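Local coordinates for protein Dhd127_b (Synthetic construct, PDB 6DLM) that forms one helical-hairpin half of a computationally designed heterodimer, pairing with its partner chain Dhd127_a through coiled-coil and buried polar contacts, at residues L25-I35 and R45-I56. Sequence-based numbering, arbitrary orientation.
Sequences LLETQKELLEI and RVRELVRRSKEI
An antiparallel helical hairpin, the building block of this designed coiled-coil heterodimer, packs by knobs into holes: L49 of 45-56 sits among T28, E31, L32 and I35 of 25-35. The axes of the two segments come within 9.6 Å, their N-to-C directions 157° apart. The two methyls of L49 divide the work: CD2 slides past CG2 of T28 (3.7 Å), while CD1 meets CB of L32 and CD1 of I35. One turn before L49, V46 is crossed at about a right angle by L32, whose CD1 lies tightly, 3.4 Å from V46 CG1. The core also holds a polar pair. Q29, its chain bent at chi2 (-77°), sends NE2 to S53 OG at 2.9 Å, with the serine oxygen in the amide plane; the hydroxyl in turn donates to L49 O, so this buried group both accepts and donates. At the rim, R45 grips E31 side-on: NE reaches OE2 at 2.7 Å and NH2 reaches OE1 at 3.0 Å; carboxylate and guanidinium planes are 37° apart, and OE2 accepts from NH2 as well. Extended beyond CG, the glutamate chain lies against L49 CD1. An alanine in place of E31 is likely to leave R45 without this carboxylate mate and L49 with a shallower hole. Near the loop joining helices 7-37 and 44-75, L32 and V50 also pack on S29 and E30 of the Dhd127_a chain, where Q29 NE2 donates to that S29 OG.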
loop_
_atom_site.group_PDB
_atom_site.type_symbol
_atom_site.label_atom_id
_atom_site.label_comp_id
_atom_site.label_asym_id
_atom_site.label_seq_id
_atom_site.Cartn_x
_atom_site.Cartn_y
_atom_site.Cartn_z
ATOM N N LEU B 25 -5.728 4.143 -0.706
ATOM C CA LEU B 25 -6.143 2.765 -0.491
ATOM C C LEU B 25 -6.192 2.427 1.007
ATOM O O LEU B 25 -7.128 1.794 1.461
ATOM C CB LEU B 25 -5.218 1.792 -1.211
ATOM C CG LEU B 25 -5.525 0.330 -0.915
ATOM C CD1 LEU B 25 -6.981 0.039 -1.201
ATOM C CD2 LEU B 25 -4.620 -0.588 -1.714
ATOM N N LEU B 26 -5.190 2.855 1.759
ATOM C CA LEU B 26 -5.188 2.600 3.190
ATOM C C LEU B 26 -6.394 3.281 3.865
ATOM O O LEU B 26 -7.016 2.689 4.716
ATOM C CB LEU B 26 -3.877 3.056 3.830
ATOM C CG LEU B 26 -2.676 2.179 3.457
ATOM C CD1 LEU B 26 -1.365 2.739 3.985
ATOM C CD2 LEU B 26 -2.890 0.775 3.982
ATOM N N GLU B 27 -6.713 4.507 3.477
ATOM C CA GLU B 27 -7.876 5.185 4.050
ATOM C C GLU B 27 -9.184 4.438 3.730
ATOM O O GLU B 27 -10.053 4.326 4.579
ATOM C CB GLU B 27 -7.963 6.632 3.571
ATOM C CG GLU B 27 -8.964 7.464 4.352
ATOM C CD GLU B 27 -8.864 8.950 4.057
ATOM O OE1 GLU B 27 -9.322 9.381 2.982
ATOM O OE2 GLU B 27 -8.346 9.690 4.914
ATOM N N THR B 28 -9.304 3.949 2.507
ATOM C CA THR B 28 -10.463 3.169 2.122
ATOM C C THR B 28 -10.543 1.885 2.970
ATOM O O THR B 28 -11.589 1.545 3.470
ATOM C CB THR B 28 -10.353 2.772 0.647
ATOM O OG1 THR B 28 -10.245 3.951 -0.151
ATOM C CG2 THR B 28 -11.541 1.970 0.230
ATOM N N GLN B 29 -9.422 1.207 3.120
ATOM C CA GLN B 29 -9.352 0.018 3.958
ATOM C C GLN B 29 -9.619 0.317 5.450
ATOM O O GLN B 29 -10.215 -0.494 6.142
ATOM C CB GLN B 29 -8.029 -0.700 3.736
ATOM C CG GLN B 29 -7.999 -1.393 2.390
ATOM C CD GLN B 29 -8.809 -2.680 2.394
ATOM O OE1 GLN B 29 -8.703 -3.473 3.307
ATOM N NE2 GLN B 29 -9.613 -2.883 1.365
ATOM N N LYS B 30 -9.125 1.439 5.961
ATOM C CA LYS B 30 -9.419 1.808 7.333
ATOM C C LYS B 30 -10.936 2.032 7.539
ATOM O O LYS B 30 -11.472 1.614 8.549
ATOM C CB LYS B 30 -8.630 3.047 7.736
ATOM C CG LYS B 30 -8.736 3.372 9.213
ATOM C CD LYS B 30 -8.360 2.186 10.085
ATOM C CE LYS B 30 -6.883 1.847 9.955
ATOM N NZ LYS B 30 -6.380 0.941 11.026
ATOM N N GLU B 31 -11.606 2.691 6.605
ATOM C CA GLU B 31 -13.049 2.861 6.768
ATOM C C GLU B 31 -13.722 1.479 6.804
ATOM O O GLU B 31 -14.561 1.228 7.651
ATOM C CB GLU B 31 -13.663 3.703 5.649
ATOM C CG GLU B 31 -15.183 3.816 5.737
ATOM C CD GLU B 31 -15.817 4.559 4.569
ATOM O OE1 GLU B 31 -15.093 5.223 3.827
ATOM O OE2 GLU B 31 -17.043 4.500 4.409
ATOM N N LEU B 32 -13.289 0.592 5.925
ATOM C CA LEU B 32 -13.854 -0.744 5.880
ATOM C C LEU B 32 -13.644 -1.471 7.211
ATOM O O LEU B 32 -14.573 -2.035 7.754
ATOM C CB LEU B 32 -13.189 -1.510 4.737
ATOM C CG LEU B 32 -13.497 -2.985 4.530
ATOM C CD1 LEU B 32 -14.981 -3.204 4.345
ATOM C CD2 LEU B 32 -12.736 -3.533 3.337
ATOM N N LEU B 33 -12.438 -1.423 7.745
ATOM C CA LEU B 33 -12.161 -2.059 9.027
ATOM C C LEU B 33 -12.951 -1.434 10.191
ATOM O O LEU B 33 -13.470 -2.143 11.034
ATOM C CB LEU B 33 -10.675 -1.998 9.325
ATOM C CG LEU B 33 -10.260 -2.496 10.701
ATOM C CD1 LEU B 33 -10.675 -3.942 10.918
ATOM C CD2 LEU B 33 -8.763 -2.330 10.857
ATOM N N GLU B 34 -13.025 -0.113 10.235
ATOM C CA GLU B 34 -13.793 0.548 11.289
ATOM C C GLU B 34 -15.288 0.183 11.222
ATOM O O GLU B 34 -15.920 -0.026 12.239
ATOM C CB GLU B 34 -13.559 2.055 11.263
ATOM C CG GLU B 34 -12.150 2.395 11.711
ATOM C CD GLU B 34 -11.935 3.860 12.046
ATOM O OE1 GLU B 34 -12.505 4.721 11.376
ATOM O OE2 GLU B 34 -11.168 4.138 12.979
ATOM N N ILE B 35 -15.837 0.127 10.024
ATOM C CA ILE B 35 -17.219 -0.290 9.864
ATOM C C ILE B 35 -17.435 -1.751 10.297
ATOM O O ILE B 35 -18.387 -2.045 10.990
ATOM C CB ILE B 35 -17.666 -0.140 8.402
ATOM C CG1 ILE B 35 -17.712 1.335 8.021
ATOM C CG2 ILE B 35 -19.014 -0.793 8.185
ATOM C CD1 ILE B 35 -18.003 1.565 6.556
ATOM N N ARG B 45 -22.138 -0.536 1.789
ATOM C CA ARG B 45 -20.957 0.320 1.827
ATOM C C ARG B 45 -19.653 -0.484 1.871
ATOM O O ARG B 45 -18.749 -0.226 1.103
ATOM C CB ARG B 45 -21.023 1.253 3.031
ATOM C CG ARG B 45 -19.809 2.141 3.195
ATOM C CD ARG B 45 -19.580 3.034 1.991
ATOM N NE ARG B 45 -18.541 4.011 2.262
ATOM C CZ ARG B 45 -18.154 4.961 1.425
ATOM N NH1 ARG B 45 -18.715 5.066 0.234
ATOM N NH2 ARG B 45 -17.194 5.799 1.782
ATOM N N VAL B 46 -19.579 -1.500 2.720
ATOM C CA VAL B 46 -18.361 -2.298 2.766
ATOM C C VAL B 46 -18.097 -2.995 1.422
ATOM O O VAL B 46 -16.956 -3.066 1.008
ATOM C CB VAL B 46 -18.342 -3.321 3.919
ATOM C CG1 VAL B 46 -18.158 -2.619 5.256
ATOM C CG2 VAL B 46 -19.581 -4.186 3.908
ATOM N N ARG B 47 -19.124 -3.519 0.751
ATOM C CA ARG B 47 -18.924 -4.150 -0.541
ATOM C C ARG B 47 -18.397 -3.124 -1.544
ATOM O O ARG B 47 -17.563 -3.447 -2.366
ATOM C CB ARG B 47 -20.222 -4.771 -1.054
ATOM C CG ARG B 47 -20.568 -6.100 -0.412
ATOM C CD ARG B 47 -19.595 -7.197 -0.819
ATOM N NE ARG B 47 -20.021 -8.497 -0.315
ATOM C CZ ARG B 47 -19.293 -9.605 -0.360
ATOM N NH1 ARG B 47 -18.088 -9.598 -0.893
ATOM N NH2 ARG B 47 -19.790 -10.732 0.125
ATOM N N GLU B 48 -18.918 -1.901 -1.492
ATOM C CA GLU B 48 -18.429 -0.846 -2.374
ATOM C C GLU B 48 -16.957 -0.490 -2.067
ATOM O O GLU B 48 -16.192 -0.245 -2.983
ATOM C CB GLU B 48 -19.316 0.392 -2.301
ATOM C CG GLU B 48 -18.769 1.606 -3.028
ATOM C CD GLU B 48 -18.621 1.414 -4.527
ATOM O OE1 GLU B 48 -18.023 2.293 -5.173
ATOM O OE2 GLU B 48 -19.100 0.397 -5.054
ATOM N N LEU B 49 -16.588 -0.451 -0.792
ATOM C CA LEU B 49 -15.194 -0.183 -0.414
ATOM C C LEU B 49 -14.259 -1.277 -0.946
ATOM O O LEU B 49 -13.151 -0.990 -1.363
ATOM C CB LEU B 49 -15.038 -0.048 1.096
ATOM C CG LEU B 49 -15.740 1.162 1.699
ATOM C CD1 LEU B 49 -15.808 1.053 3.210
ATOM C CD2 LEU B 49 -15.057 2.446 1.262
ATOM N N VAL B 50 -14.708 -2.517 -0.890
ATOM C CA VAL B 50 -13.925 -3.604 -1.442
ATOM C C VAL B 50 -13.757 -3.420 -2.954
ATOM O O VAL B 50 -12.660 -3.538 -3.456
ATOM C CB VAL B 50 -14.591 -4.964 -1.184
ATOM C CG1 VAL B 50 -13.951 -6.037 -2.050
ATOM C CG2 VAL B 50 -14.508 -5.326 0.284
ATOM N N ARG B 51 -14.833 -3.087 -3.654
ATOM C CA ARG B 51 -14.748 -2.887 -5.097
ATOM C C ARG B 51 -13.780 -1.750 -5.438
ATOM O O ARG B 51 -12.938 -1.899 -6.304
ATOM C CB ARG B 51 -16.130 -2.556 -5.665
ATOM C CG ARG B 51 -16.210 -2.566 -7.179
ATOM C CD ARG B 51 -17.474 -1.889 -7.680
ATOM N NE ARG B 51 -17.447 -0.456 -7.426
ATOM C CZ ARG B 51 -16.703 0.402 -8.109
ATOM N NH1 ARG B 51 -15.941 -0.029 -9.099
ATOM N NH2 ARG B 51 -16.719 1.691 -7.813
ATOM N N ARG B 52 -13.896 -0.624 -4.753
ATOM C CA ARG B 52 -12.963 0.469 -4.974
ATOM C C ARG B 52 -11.524 0.063 -4.609
ATOM O O ARG B 52 -10.590 0.407 -5.316
ATOM C CB ARG B 52 -13.359 1.698 -4.163
ATOM C CG ARG B 52 -14.756 2.209 -4.440
ATOM C CD ARG B 52 -15.036 3.484 -3.655
ATOM N NE ARG B 52 -16.396 3.956 -3.866
ATOM C CZ ARG B 52 -16.913 5.036 -3.299
ATOM N NH1 ARG B 52 -16.186 5.764 -2.477
ATOM N NH2 ARG B 52 -18.161 5.379 -3.558
ATOM N N SER B 53 -11.358 -0.688 -3.534
ATOM C CA SER B 53 -10.022 -1.111 -3.156
ATOM C C SER B 53 -9.377 -1.940 -4.276
ATOM O O SER B 53 -8.217 -1.740 -4.582
ATOM C CB SER B 53 -10.052 -1.918 -1.868
ATOM O OG SER B 53 -10.410 -1.110 -0.777
ATOM N N LYS B 54 -10.141 -2.826 -4.892
ATOM C CA LYS B 54 -9.601 -3.610 -5.982
ATOM C C LYS B 54 -9.156 -2.701 -7.145
ATOM O O LYS B 54 -8.104 -2.930 -7.717
ATOM C CB LYS B 54 -10.627 -4.624 -6.473
ATOM C CG LYS B 54 -10.885 -5.779 -5.522
ATOM C CD LYS B 54 -11.914 -6.729 -6.111
ATOM C CE LYS B 54 -12.277 -7.865 -5.175
ATOM N NZ LYS B 54 -13.639 -8.395 -5.469
ATOM N N GLU B 55 -9.951 -1.693 -7.490
ATOM C CA GLU B 55 -9.569 -0.780 -8.566
ATOM C C GLU B 55 -8.293 -0.014 -8.242
ATOM O O GLU B 55 -7.401 0.088 -9.065
ATOM C CB GLU B 55 -10.639 0.293 -8.774
ATOM C CG GLU B 55 -11.915 -0.132 -9.463
ATOM C CD GLU B 55 -12.848 1.050 -9.679
ATOM O OE1 GLU B 55 -12.828 1.992 -8.856
ATOM O OE2 GLU B 55 -13.597 1.043 -10.674
ATOM N N ILE B 56 -8.239 0.553 -7.049
ATOM C CA ILE B 56 -7.057 1.293 -6.647
ATOM C C ILE B 56 -5.816 0.389 -6.585
ATOM O O ILE B 56 -4.777 0.752 -7.101
ATOM C CB ILE B 56 -7.269 1.982 -5.294
ATOM C CG1 ILE B 56 -8.501 2.881 -5.352
ATOM C CG2 ILE B 56 -6.043 2.787 -4.919
ATOM C CD1 ILE B 56 -8.821 3.551 -4.038
#